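Local coordinates for protein putative cytosine/guanine deaminase (Unidentified, PDB 2PAJ) that is a zinc-dependent amidohydrolase that catalyses the hydrolytic deamination of 2-amino-4-hydroxypteridines such as isoxanthopterin, releasing ammonium, at residues N74-L79 and G334-A339; G303-P308 and P330-V335; C307-G312 and A339-A344; R163-R168 and R214-P219; A195-L200 and R239-R244. One frame throughout, in Å; residues are numbered along the deposited sequence.

Contact 1. Residues N74-L79 and G334-A339; sequences NTHHHL and GVDGAA. With ZN (zinc ion), chain B.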
# COMPACT_ATOMS: atom_id res chain seq x y z
N ASN A 74 0.32 1.37 2.09
CA ASN A 74 0.90 0.27 1.34
C ASN A 74 1.03 0.72 -0.11
O ASN A 74 0.04 1.08 -0.73
CB ASN A 74 -0.01 -0.96 1.43
CG ASN A 74 0.43 -2.08 0.52
OD1 ASN A 74 1.44 -2.72 0.75
ND2 ASN A 74 -0.34 -2.31 -0.54
N THR A 75 2.25 0.71 -0.64
CA THR A 75 2.49 1.16 -2.00
C THR A 75 2.69 0.09 -3.07
O THR A 75 3.06 0.42 -4.20
CB THR A 75 3.69 2.12 -2.06
OG1 THR A 75 4.88 1.44 -1.65
CG2 THR A 75 3.46 3.29 -1.15
N HIS A 76 2.43 -1.17 -2.74
CA HIS A 76 2.55 -2.26 -3.71
C HIS A 76 1.85 -3.52 -3.21
O HIS A 76 2.01 -3.90 -2.06
CB HIS A 76 4.02 -2.55 -4.03
CG HIS A 76 4.20 -3.56 -5.12
ND1 HIS A 76 3.75 -3.36 -6.40
CD2 HIS A 76 4.73 -4.80 -5.10
CE1 HIS A 76 3.99 -4.43 -7.13
NE2 HIS A 76 4.58 -5.33 -6.36
N HIS A 77 1.09 -4.17 -4.10
CA HIS A 77 0.31 -5.36 -3.74
C HIS A 77 -0.18 -6.11 -4.98
O HIS A 77 -0.04 -5.63 -6.10
CB HIS A 77 -0.91 -4.92 -2.93
CG HIS A 77 -1.40 -5.94 -1.95
ND1 HIS A 77 -1.31 -7.30 -2.18
CD2 HIS A 77 -2.04 -5.80 -0.77
CE1 HIS A 77 -1.87 -7.95 -1.17
NE2 HIS A 77 -2.33 -7.06 -0.31
N HIS A 78 -0.77 -7.28 -4.76
CA HIS A 78 -1.36 -8.11 -5.81
C HIS A 78 -2.51 -8.86 -5.15
O HIS A 78 -2.47 -10.08 -5.02
CB HIS A 78 -0.34 -9.12 -6.36
CG HIS A 78 0.88 -8.49 -6.96
ND1 HIS A 78 0.83 -7.53 -7.94
CD2 HIS A 78 2.19 -8.70 -6.70
CE1 HIS A 78 2.05 -7.16 -8.26
NE2 HIS A 78 2.90 -7.85 -7.52
N LEU A 79 -3.54 -8.12 -4.75
CA LEU A 79 -4.70 -8.69 -4.05
C LEU A 79 -5.35 -9.97 -4.55
O LEU A 79 -5.97 -10.68 -3.77
CB LEU A 79 -5.80 -7.62 -3.88
CG LEU A 79 -5.88 -6.67 -2.67
CD1 LEU A 79 -5.43 -7.37 -1.40
CD2 LEU A 79 -5.01 -5.46 -2.91
N GLY A 334 5.71 -1.77 0.93
CA GLY A 334 4.61 -2.52 0.36
C GLY A 334 4.80 -3.97 0.72
O GLY A 334 5.86 -4.38 1.16
N VAL A 335 3.75 -4.75 0.53
CA VAL A 335 3.74 -6.18 0.79
C VAL A 335 3.01 -6.65 -0.45
O VAL A 335 1.85 -6.25 -0.63
CB VAL A 335 2.90 -6.50 2.06
CG1 VAL A 335 2.67 -5.24 2.83
CG2 VAL A 335 1.54 -7.13 1.71
N ASP A 336 3.61 -7.44 -1.33
CA ASP A 336 2.83 -7.80 -2.51
C ASP A 336 2.34 -9.22 -2.66
O ASP A 336 3.09 -10.16 -2.48
CB ASP A 336 3.55 -7.37 -3.79
CG ASP A 336 4.79 -8.20 -4.10
OD1 ASP A 336 4.90 -8.67 -5.26
OD2 ASP A 336 5.66 -8.36 -3.23
N GLY A 337 1.07 -9.38 -2.99
CA GLY A 337 0.50 -10.71 -3.19
C GLY A 337 0.92 -11.85 -2.28
O GLY A 337 2.09 -12.22 -2.24
N ALA A 338 -0.05 -12.41 -1.58
CA ALA A 338 0.18 -13.52 -0.67
C ALA A 338 0.87 -14.70 -1.36
O ALA A 338 1.27 -15.67 -0.71
CB ALA A 338 -1.16 -13.97 -0.07
N ALA A 339 1.03 -14.63 -2.67
CA ALA A 339 1.66 -15.72 -3.39
C ALA A 339 3.15 -15.71 -3.16
O ALA A 339 3.83 -16.73 -3.30
CB ALA A 339 1.36 -15.62 -4.88
ZN ZN B . 4.85 -7.53 -6.95
O HOH W 1 -2.40 -10.79 -2.31
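His76 and His78 meet Asp336 at a zinc ion, joining the His-X-His motif after strand 67-73 of the amidohydrolase barrel to the metal-binding aspartate that follows strand 331-333. The two histidines reach the metal by different rotations. CG of His76 stands anti to the backbone N (chi1 -174°), whereas CG of His78 stands anti to its carbonyl carbon (chi1 -60°), and both rings present NE2. His76 NE2 lies 2.3 Å and Asp336 OD1 2.0 Å from the zinc. The Asp336 carboxylate runs alongside both rings, and OD1 sits at the edge of the His78 ring, near its plane. His248 NE2 is a further zinc ligand. In the second shell, His78 ND1 is bonded to His137 O and Asp336 OD2 to Ser310 OG, fixing the rotation of ring and carboxylate. Away from the metal, the His77 ring is sandwiched: Leu79 CD1 lies over one face and Val335 O over the other, 3.5 Å above the plane, both displaced toward the rim. Asn74 OD1 accepts Val335 N at 3.1 Å, nearly in line with its C=O. His77 ND1 receives two backbone donors, His78 N and, 3.3 Å away and tilted 32° from the ring plane, Gly337 N.

Contact 2. Residues G303-P308 and P330-V335; sequences GVAHCP and PVSIGV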
# COMPACT_ATOMS: atom_id res chain seq x y z
N GLY A 303 10.88 6.92 -6.85
CA GLY A 303 10.78 6.19 -5.61
C GLY A 303 10.82 4.68 -5.76
O GLY A 303 10.88 4.15 -6.86
N VAL A 304 10.81 3.99 -4.62
CA VAL A 304 10.83 2.53 -4.62
C VAL A 304 9.78 2.04 -3.62
O VAL A 304 9.45 2.73 -2.67
CB VAL A 304 12.22 1.97 -4.18
CG1 VAL A 304 13.32 2.48 -5.10
CG2 VAL A 304 12.51 2.34 -2.74
N ALA A 305 9.25 0.86 -3.89
CA ALA A 305 8.26 0.23 -3.02
C ALA A 305 9.03 -0.96 -2.47
O ALA A 305 9.18 -1.99 -3.14
CB ALA A 305 7.05 -0.24 -3.81
N HIS A 306 9.54 -0.80 -1.25
CA HIS A 306 10.32 -1.83 -0.59
C HIS A 306 9.45 -2.95 -0.04
O HIS A 306 8.55 -2.70 0.75
CB HIS A 306 11.13 -1.19 0.53
CG HIS A 306 12.03 -2.14 1.23
ND1 HIS A 306 12.18 -2.14 2.60
CD2 HIS A 306 12.82 -3.14 0.76
CE1 HIS A 306 13.03 -3.10 2.94
NE2 HIS A 306 13.43 -3.72 1.85
N CYS A 307 9.74 -4.18 -0.45
CA CYS A 307 8.98 -5.35 0.01
C CYS A 307 9.92 -6.47 0.48
O CYS A 307 10.20 -7.40 -0.27
CB CYS A 307 8.08 -5.88 -1.12
SG CYS A 307 6.90 -4.68 -1.81
N PRO A 308 10.40 -6.38 1.73
CA PRO A 308 11.31 -7.37 2.32
C PRO A 308 10.84 -8.84 2.37
O PRO A 308 11.52 -9.71 1.82
CB PRO A 308 11.61 -6.78 3.70
CG PRO A 308 10.40 -5.98 4.00
CD PRO A 308 10.12 -5.30 2.70
N PRO A 330 13.30 8.52 -2.56
CA PRO A 330 12.14 8.22 -1.72
C PRO A 330 11.87 6.72 -1.58
O PRO A 330 11.84 5.98 -2.56
CB PRO A 330 11.00 8.98 -2.40
CG PRO A 330 11.47 9.18 -3.80
CD PRO A 330 12.93 9.46 -3.64
N VAL A 331 11.67 6.30 -0.33
CA VAL A 331 11.43 4.90 0.00
C VAL A 331 10.05 4.70 0.62
O VAL A 331 9.67 5.40 1.56
CB VAL A 331 12.50 4.41 1.00
CG1 VAL A 331 12.23 2.97 1.40
CG2 VAL A 331 13.89 4.56 0.39
N SER A 332 9.30 3.76 0.08
CA SER A 332 7.97 3.45 0.60
C SER A 332 7.91 1.96 0.87
O SER A 332 8.77 1.21 0.43
CB SER A 332 6.87 3.86 -0.40
OG SER A 332 6.91 3.10 -1.60
N ILE A 333 6.90 1.54 1.61
CA ILE A 333 6.77 0.14 1.94
C ILE A 333 5.53 -0.53 1.34
O ILE A 333 4.47 0.07 1.22
CB ILE A 333 6.79 -0.04 3.48
CG1 ILE A 333 8.13 0.45 4.01
CG2 ILE A 333 6.61 -1.50 3.86
CD1 ILE A 333 8.31 0.25 5.47
N GLY A 334 5.71 -1.77 0.93
CA GLY A 334 4.61 -2.52 0.36
C GLY A 334 4.80 -3.97 0.72
O GLY A 334 5.86 -4.38 1.16
N VAL A 335 3.75 -4.75 0.53
CA VAL A 335 3.74 -6.18 0.79
C VAL A 335 3.01 -6.65 -0.45
O VAL A 335 1.85 -6.25 -0.63
CB VAL A 335 2.90 -6.50 2.06
CG1 VAL A 335 2.67 -5.24 2.83
CG2 VAL A 335 1.54 -7.13 1.71
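Strands 303-306 and 331-333 run parallel, their axes 4.5 Å apart and inclined by 30°, with Val304 beside Val331, Ala305 beside Ser332 and His306 beside Ile333. The backbone ladder starts with Val304 N donating to Pro330 O, continues with His306 N to Ser332 O at 2.7 Å, and ends with Gly334 N to His306 O. One carbonyl is gripped twice: Val304 O takes the N-H of Ser332 nearly head-on at 2.9 Å, and also Ser332 OG at 2.8 Å, which comes in tilted from the carbonyl plane. Ser332 OG can do this because chi1 of 66° sets it between its own N and carbonyl carbon, from where it reaches Val304 O; its other partner is Thr75 OG1. Ala305 and Ser332 face Thr75 and His76 in the barrel interior. On the outer face Val304 CG2 meets Val331 CG2 at 4.1 Å, while Trp389 of helix 383-398 packs on Val331 and Ile333. His306 shares this face but its ring swings off the partner strand, and Pro308 CD lies 3.6 Å above the ring centre. Beyond the strands, Cys307 SG rests beside the side-chain-less Gly334, 3.2 Å from Gly334 O and about 6 Å from the zinc. These are the seventh and eighth strands of the amidohydrolase TIM barrel, joined by a crossover that includes helices 308-312 and 324-327, with their C-terminal ends delivering the loops that build the metal site.

Contact 3. Residues C307-G312 and A339-A344; sequences CPQSNG and ASNEAA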
# COMPACT_ATOMS: atom_id res chain seq x y z
N CYS A 307 9.74 -4.18 -0.45
CA CYS A 307 8.98 -5.35 0.01
C CYS A 307 9.92 -6.47 0.48
O CYS A 307 10.20 -7.40 -0.27
CB CYS A 307 8.08 -5.88 -1.12
SG CYS A 307 6.90 -4.68 -1.81
N PRO A 308 10.40 -6.38 1.73
CA PRO A 308 11.31 -7.37 2.32
C PRO A 308 10.84 -8.84 2.37
O PRO A 308 11.52 -9.71 1.82
CB PRO A 308 11.61 -6.78 3.70
CG PRO A 308 10.40 -5.98 4.00
CD PRO A 308 10.12 -5.30 2.70
N GLN A 309 9.71 -9.12 3.01
CA GLN A 309 9.20 -10.49 3.11
C GLN A 309 9.04 -11.18 1.75
O GLN A 309 9.26 -12.38 1.62
CB GLN A 309 7.86 -10.52 3.83
CG GLN A 309 7.95 -10.18 5.30
CD GLN A 309 6.60 -10.12 5.96
OE1 GLN A 309 5.77 -9.28 5.61
NE2 GLN A 309 6.36 -11.00 6.92
N SER A 310 8.65 -10.40 0.75
CA SER A 310 8.47 -10.94 -0.59
C SER A 310 9.82 -11.06 -1.28
O SER A 310 10.15 -12.10 -1.86
CB SER A 310 7.56 -10.01 -1.38
OG SER A 310 7.07 -10.65 -2.55
N ASN A 311 10.62 -10.00 -1.21
CA ASN A 311 11.95 -9.99 -1.83
C ASN A 311 12.86 -11.08 -1.29
O ASN A 311 13.91 -11.37 -1.88
CB ASN A 311 12.62 -8.62 -1.66
CG ASN A 311 11.93 -7.52 -2.46
OD1 ASN A 311 11.25 -7.79 -3.46
ND2 ASN A 311 12.11 -6.28 -2.03
N GLY A 312 12.48 -11.70 -0.18
CA GLY A 312 13.29 -12.76 0.37
C GLY A 312 13.17 -13.99 -0.52
O GLY A 312 14.16 -14.66 -0.82
N ALA A 339 1.03 -14.63 -2.67
CA ALA A 339 1.66 -15.72 -3.39
C ALA A 339 3.15 -15.71 -3.16
O ALA A 339 3.83 -16.73 -3.30
CB ALA A 339 1.36 -15.62 -4.88
N SER A 340 3.66 -14.55 -2.78
CA SER A 340 5.07 -14.38 -2.54
C SER A 340 5.32 -13.96 -1.10
O SER A 340 6.44 -14.03 -0.61
CB SER A 340 5.61 -13.33 -3.50
OG SER A 340 6.99 -13.12 -3.30
N ASN A 341 4.27 -13.52 -0.43
CA ASN A 341 4.35 -13.06 0.94
C ASN A 341 3.12 -13.51 1.71
O ASN A 341 2.09 -12.85 1.69
CB ASN A 341 4.46 -11.53 0.94
CG ASN A 341 4.64 -10.95 2.32
OD1 ASN A 341 4.65 -9.74 2.48
ND2 ASN A 341 4.79 -11.81 3.32
N GLU A 342 3.25 -14.65 2.39
CA GLU A 342 2.17 -15.24 3.19
C GLU A 342 1.71 -14.33 4.32
O GLU A 342 0.60 -14.50 4.83
CB GLU A 342 2.62 -16.57 3.81
CG GLU A 342 2.91 -17.74 2.84
CD GLU A 342 4.16 -17.53 1.97
OE1 GLU A 342 5.12 -16.85 2.40
OE2 GLU A 342 4.18 -18.07 0.85
N ALA A 343 2.55 -13.38 4.71
CA ALA A 343 2.21 -12.45 5.79
C ALA A 343 2.00 -11.06 5.18
O ALA A 343 2.76 -10.13 5.44
CB ALA A 343 3.34 -12.41 6.81
N ALA A 344 0.95 -10.95 4.38
CA ALA A 344 0.63 -9.72 3.68
C ALA A 344 -0.11 -8.65 4.50
O ALA A 344 -1.27 -8.33 4.23
CB ALA A 344 -0.16 -10.05 2.42
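Ser310 and Ser340 make the one clear hydrogen bond of this contact, between the short helix 308-312 after the seventh barrel strand and the end of helix 337-340, which follows the eighth and runs on as a loop. Ser340 OG donates to Ser310 OG across 2.6 Å. In both serines OG is turned opposite the backbone N (chi1 -165° in Ser310 and 180° in Ser340), which brings the two hydroxyls together between the backbones. Ser310 OG has a second partner, OD2 of the zinc ligand Asp336, and so stands between Ser340 and the metal shell; the side chain of His285, which belongs to the metal site, is also close by.

The rest of the contact is made by Gln309 and Asn341 packing on each other and on their neighbours. Ser310 CB lies 4.2 Å from Asn341 CB. Gln309, its chain extended beyond CG, reaches out over Asn341 toward Ala343: its CB is 3.6 Å from Asn341 CG, and its CD is 3.9 Å from Ala343 O. The two amide groups are turned steeply against each other, their planes 74° apart, so they do not stack. Helix 346-359 backs this arrangement, with Ser348 against Gln309 and Glu349 against Asn341; Glu349 OE2 also receives a weak hydrogen bond from Gln309 N.

Polar chemistry thus runs in a chain from a partly exposed serine to the metal. With Ser340 as donor, Ser310 OG accepts there and can turn its own hydrogen to Asp336 OD2, consistent with Ser310 as the second-shell residue that steadies the carboxylate and Ser340 as the third-shell residue that orients Ser310.

Contact 4. Residues R163-R168 and R214-P219; sequences RFVLLR and RVVMAP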
# COMPACT_ATOMS: atom_id res chain seq x y z
N ARG A 163 -8.83 4.26 1.63
CA ARG A 163 -8.44 5.00 0.44
C ARG A 163 -7.81 3.94 -0.44
O ARG A 163 -7.02 3.13 0.04
CB ARG A 163 -7.35 6.03 0.73
CG ARG A 163 -7.65 7.11 1.73
CD ARG A 163 -6.40 7.96 1.90
NE ARG A 163 -6.54 8.96 2.93
CZ ARG A 163 -7.27 10.06 2.79
NH1 ARG A 163 -7.90 10.27 1.65
NH2 ARG A 163 -7.37 10.92 3.80
N PHE A 164 -8.15 3.93 -1.72
CA PHE A 164 -7.60 2.94 -2.63
C PHE A 164 -6.86 3.57 -3.79
O PHE A 164 -7.27 4.59 -4.33
CB PHE A 164 -8.72 2.04 -3.16
CG PHE A 164 -8.21 0.85 -3.92
CD1 PHE A 164 -7.50 -0.15 -3.27
CD2 PHE A 164 -8.44 0.74 -5.29
CE1 PHE A 164 -7.01 -1.26 -3.98
CE2 PHE A 164 -7.97 -0.35 -6.01
CZ PHE A 164 -7.25 -1.36 -5.35
N VAL A 165 -5.74 2.96 -4.17
CA VAL A 165 -4.94 3.44 -5.27
C VAL A 165 -4.82 2.31 -6.29
O VAL A 165 -4.16 1.30 -6.03
CB VAL A 165 -3.52 3.86 -4.80
CG1 VAL A 165 -2.68 4.30 -5.98
CG2 VAL A 165 -3.62 4.98 -3.79
N LEU A 166 -5.45 2.47 -7.44
CA LEU A 166 -5.40 1.45 -8.47
C LEU A 166 -4.16 1.56 -9.35
O LEU A 166 -3.92 2.59 -9.98
CB LEU A 166 -6.65 1.52 -9.35
CG LEU A 166 -6.69 0.52 -10.52
CD1 LEU A 166 -6.57 -0.90 -9.99
CD2 LEU A 166 -7.98 0.70 -11.29
N LEU A 167 -3.37 0.49 -9.38
CA LEU A 167 -2.16 0.44 -10.19
C LEU A 167 -2.48 -0.48 -11.37
O LEU A 167 -2.11 -1.66 -11.39
CB LEU A 167 -1.00 -0.13 -9.37
CG LEU A 167 -0.76 0.42 -7.95
CD1 LEU A 167 0.47 -0.26 -7.36
CD2 LEU A 167 -0.57 1.91 -8.00
N ARG A 168 -3.18 0.07 -12.36
CA ARG A 168 -3.62 -0.65 -13.55
C ARG A 168 -2.45 -1.28 -14.29
O ARG A 168 -1.71 -0.60 -15.00
CB ARG A 168 -4.39 0.31 -14.46
CG ARG A 168 -5.52 -0.30 -15.28
CD ARG A 168 -5.02 -1.24 -16.37
NE ARG A 168 -6.09 -1.68 -17.25
CZ ARG A 168 -5.94 -2.52 -18.27
NH1 ARG A 168 -4.74 -3.02 -18.53
NH2 ARG A 168 -6.98 -2.87 -19.01
N ARG A 214 -7.67 6.83 -6.50
CA ARG A 214 -6.58 7.18 -7.40
C ARG A 214 -6.35 6.11 -8.44
O ARG A 214 -6.69 4.95 -8.25
CB ARG A 214 -5.30 7.38 -6.61
CG ARG A 214 -5.26 8.68 -5.89
CD ARG A 214 -4.01 9.41 -6.26
NE ARG A 214 -4.23 10.85 -6.24
CZ ARG A 214 -3.27 11.74 -6.38
NH1 ARG A 214 -2.02 11.35 -6.55
NH2 ARG A 214 -3.57 13.04 -6.34
N VAL A 215 -5.73 6.53 -9.54
CA VAL A 215 -5.43 5.64 -10.66
C VAL A 215 -4.02 5.93 -11.15
O VAL A 215 -3.62 7.07 -11.23
CB VAL A 215 -6.42 5.87 -11.83
CG1 VAL A 215 -6.06 4.97 -13.01
CG2 VAL A 215 -7.86 5.62 -11.37
N VAL A 216 -3.26 4.88 -11.45
CA VAL A 216 -1.91 5.07 -11.96
C VAL A 216 -1.58 4.06 -13.08
O VAL A 216 -2.08 2.93 -13.10
CB VAL A 216 -0.82 5.04 -10.79
CG1 VAL A 216 -1.47 4.75 -9.46
CG2 VAL A 216 0.26 4.02 -11.06
N MET A 217 -0.75 4.51 -14.02
CA MET A 217 -0.27 3.74 -15.18
C MET A 217 0.76 2.73 -14.67
O MET A 217 1.86 3.12 -14.29
CB MET A 217 0.40 4.72 -16.15
CG MET A 217 0.98 4.13 -17.44
SD MET A 217 -0.26 3.61 -18.64
CE MET A 217 0.05 1.89 -18.74
N ALA A 218 0.43 1.44 -14.69
CA ALA A 218 1.34 0.42 -14.15
C ALA A 218 1.60 -0.89 -14.89
O ALA A 218 1.30 -1.97 -14.37
CB ALA A 218 0.91 0.10 -12.72
N PRO A 219 2.18 -0.83 -16.10
CA PRO A 219 2.46 -2.07 -16.83
C PRO A 219 3.29 -3.01 -15.92
O PRO A 219 4.40 -2.65 -15.52
CB PRO A 219 3.26 -1.58 -18.03
CG PRO A 219 2.72 -0.20 -18.25
CD PRO A 219 2.62 0.35 -16.86
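Leu167 and Val216 lie side by side on the inner face of two parallel strands, pointing the same way, with Leu167 CD2 against both methyls of Val216. The first of these, Val216 CG1, also meets Val165 CG1 at 3.7 Å, here coming in at a slant, so one valine bridges two residues of the facing strand. Val165 in turn runs alongside Arg214: both of its methyls touch Arg214 CB at 4.1 Å, while the rest of the arginine bends off at chi2 and chi3. At the far end, Leu167 CB approaches Ala218 CB at 3.9 Å.

The backbone ladder sets this pairing. Leu166 N donates to Arg214 O at 2.9 Å, from above the carbonyl plane, and Leu166 O accepts Val216 N at 2.8 Å almost straight along its C=O. Arg168 N to Val216 O is weak, but Arg168 O still accepts Ala218 N at 3.0 Å. On the outer face stand Leu166, Val215, Arg168 and Met217. A bend at chi2 (-69°) carries the Arg168 guanidinium off the strand pair to salt bridges with Asp196 and Glu188, and it makes cation-pi contacts with Tyr141 and Tyr193.

These are the third and fourth strands of the TIM barrel. His246 of strand 244-248 touches Leu167 and Val216 inside the barrel, strand 131-136 bonds to the other edge of 163-168, and outside, helix 149-159 packs on Phe164 and Leu166 while helix 190-203 lies against Arg168 and Met217.

Contact 5. Residues A195-L200 and R239-R244; sequences ADIERL and RRLGLR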
# COMPACT_ATOMS: atom_id res chain seq x y z
N ALA A 195 -7.04 3.04 -23.72
CA ALA A 195 -8.44 3.41 -23.67
C ALA A 195 -9.01 3.21 -22.28
O ALA A 195 -9.68 4.09 -21.73
CB ALA A 195 -9.22 2.57 -24.68
N ASP A 196 -8.71 2.06 -21.69
CA ASP A 196 -9.21 1.73 -20.37
C ASP A 196 -8.77 2.71 -19.32
O ASP A 196 -9.56 3.10 -18.45
CB ASP A 196 -8.75 0.33 -19.97
CG ASP A 196 -9.59 -0.25 -18.86
OD1 ASP A 196 -9.18 -1.28 -18.28
OD2 ASP A 196 -10.66 0.33 -18.58
N ILE A 197 -7.52 3.12 -19.39
CA ILE A 197 -6.99 4.05 -18.42
C ILE A 197 -7.66 5.42 -18.50
O ILE A 197 -7.90 6.07 -17.48
CB ILE A 197 -5.47 4.15 -18.56
CG1 ILE A 197 -4.84 2.95 -17.86
CG2 ILE A 197 -4.97 5.45 -17.98
CD1 ILE A 197 -3.35 3.02 -17.74
N GLU A 198 -7.98 5.85 -19.71
CA GLU A 198 -8.65 7.14 -19.89
C GLU A 198 -10.04 7.03 -19.24
O GLU A 198 -10.50 7.92 -18.53
CB GLU A 198 -8.74 7.45 -21.38
CG GLU A 198 -7.36 7.44 -22.04
CD GLU A 198 -7.32 8.09 -23.42
OE1 GLU A 198 -7.96 7.56 -24.36
OE2 GLU A 198 -6.66 9.15 -23.55
N ARG A 199 -10.67 5.88 -19.47
CA ARG A 199 -11.97 5.61 -18.90
C ARG A 199 -11.85 5.69 -17.37
O ARG A 199 -12.59 6.43 -16.73
CB ARG A 199 -12.43 4.22 -19.34
CG ARG A 199 -13.67 3.74 -18.64
CD ARG A 199 -13.66 2.21 -18.57
NE ARG A 199 -14.30 1.72 -17.34
CZ ARG A 199 -13.74 0.82 -16.53
NH1 ARG A 199 -12.55 0.31 -16.82
NH2 ARG A 199 -14.37 0.44 -15.42
N LEU A 200 -10.91 4.93 -16.82
CA LEU A 200 -10.66 4.91 -15.37
C LEU A 200 -10.21 6.26 -14.80
O LEU A 200 -10.60 6.65 -13.70
CB LEU A 200 -9.59 3.87 -15.04
CG LEU A 200 -9.98 2.42 -15.33
CD1 LEU A 200 -8.77 1.51 -15.15
CD2 LEU A 200 -11.14 2.01 -14.42
N ARG A 239 1.20 10.99 -18.05
CA ARG A 239 1.53 12.37 -17.77
C ARG A 239 0.50 13.33 -18.32
O ARG A 239 0.20 14.36 -17.71
CB ARG A 239 2.92 12.70 -18.30
CG ARG A 239 4.00 11.91 -17.59
CD ARG A 239 5.30 12.67 -17.57
NE ARG A 239 6.29 12.02 -16.73
CZ ARG A 239 7.09 11.05 -17.13
NH1 ARG A 239 7.03 10.61 -18.36
NH2 ARG A 239 7.95 10.51 -16.28
N ARG A 240 -0.05 12.99 -19.48
CA ARG A 240 -1.08 13.80 -20.11
C ARG A 240 -2.34 13.83 -19.24
O ARG A 240 -3.03 14.83 -19.18
CB ARG A 240 -1.43 13.24 -21.49
CG ARG A 240 -2.46 14.05 -22.24
CD ARG A 240 -2.80 13.43 -23.56
NE ARG A 240 -3.66 12.26 -23.41
CZ ARG A 240 -3.44 11.10 -24.00
NH1 ARG A 240 -2.37 10.95 -24.79
NH2 ARG A 240 -4.29 10.09 -23.83
N LEU A 241 -2.65 12.71 -18.60
CA LEU A 241 -3.82 12.62 -17.73
C LEU A 241 -3.48 13.00 -16.29
O LEU A 241 -4.35 12.92 -15.41
CB LEU A 241 -4.39 11.19 -17.76
CG LEU A 241 -5.04 10.71 -19.06
CD1 LEU A 241 -5.45 9.25 -18.97
CD2 LEU A 241 -6.24 11.58 -19.32
N GLY A 242 -2.24 13.39 -16.05
CA GLY A 242 -1.81 13.78 -14.71
C GLY A 242 -1.77 12.61 -13.73
O GLY A 242 -2.10 12.76 -12.56
N LEU A 243 -1.36 11.45 -14.22
CA LEU A 243 -1.28 10.25 -13.39
C LEU A 243 0.18 9.87 -13.13
O LEU A 243 1.07 10.32 -13.83
CB LEU A 243 -1.96 9.07 -14.08
CG LEU A 243 -3.40 9.17 -14.57
CD1 LEU A 243 -3.76 7.85 -15.22
CD2 LEU A 243 -4.33 9.48 -13.41
N ARG A 244 0.40 9.04 -12.11
CA ARG A 244 1.74 8.57 -11.78
C ARG A 244 2.00 7.21 -12.43
O ARG A 244 1.06 6.51 -12.84
CB ARG A 244 1.93 8.47 -10.27
CG ARG A 244 1.78 9.80 -9.59
CD ARG A 244 2.60 9.89 -8.34
NE ARG A 244 2.72 11.29 -7.95
CZ ARG A 244 3.69 11.78 -7.19
NH1 ARG A 244 4.63 10.98 -6.70
NH2 ARG A 244 3.73 13.08 -6.93
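Glu198 and Arg240 form a salt bridge between the outer helices 190-203 and 228-240 of the barrel, with Glu198 OE2 2.6 Å from Arg240 NH2. As a hydrogen bond it is weak, since the N-H is strongly bent from the line to the oxygen (120°). OE2 comes to the edge of the guanidinium, near its plane, but the carboxylate is twisted 66° from that plane, so the two groups do not pair flat. Arg240 reaches this place by an extended start and a turn at chi3.

The other acidic residue here is served within and beyond its own helix. Asp196 OD2 uses its syn lone pair for Arg199 NH1 at 2.6 Å, lying in the guanidinium plane, and Arg168 is the second partner of Asp196. Arg199 NH2 has Asp148 as a further partner, and Arg239 NH1 is bonded to Asp275 O. In the backbone, Leu200 N donates to Asp196 O at 2.8 Å. Helix 228-240 closes in a Schellman motif, with Gly242 at positive phi and Gly242 N weakly bonded to Arg239 O.

Beside the ion pair the contact is apolar. Ile197 CG2 touches Leu241 CD1 at 4.0 Å and Leu243 CD1 at 3.9 Å, the latter side chain running past it in the opposite direction, and the Leu241 side chain crosses that of Glu198 at about a right angle, CD1 against CG. The contact lies toward the surface of the barrel: Ile197, Leu241 and Leu243 pack beside one bent ion pair that probably adds charge complementarity more than orientation.

Overall arrangement
From the N terminus, contact 1 opens at 74-79, after the first barrel strand, and closes only at 334-339, after the eighth, so it brings the loops after the first and last strands together. Inside this long loop, contacts 4 and 5 cross: 163-168, 195-200, 214-219 and 239-244 come in turn, linking strands three and four to the two helices outside them. Contact 2, between 303-308 and 330-335, ends on the same stretch as contact 1. Contact 3 starts where contact 2 starts; its second half begins on the last residue of contact 1, Ala339, and runs beyond it, so those two cross. Contacts 1, 2 and 3 gather round the zinc; contact 5 lies about 22 Å from contact 1, centre to centre.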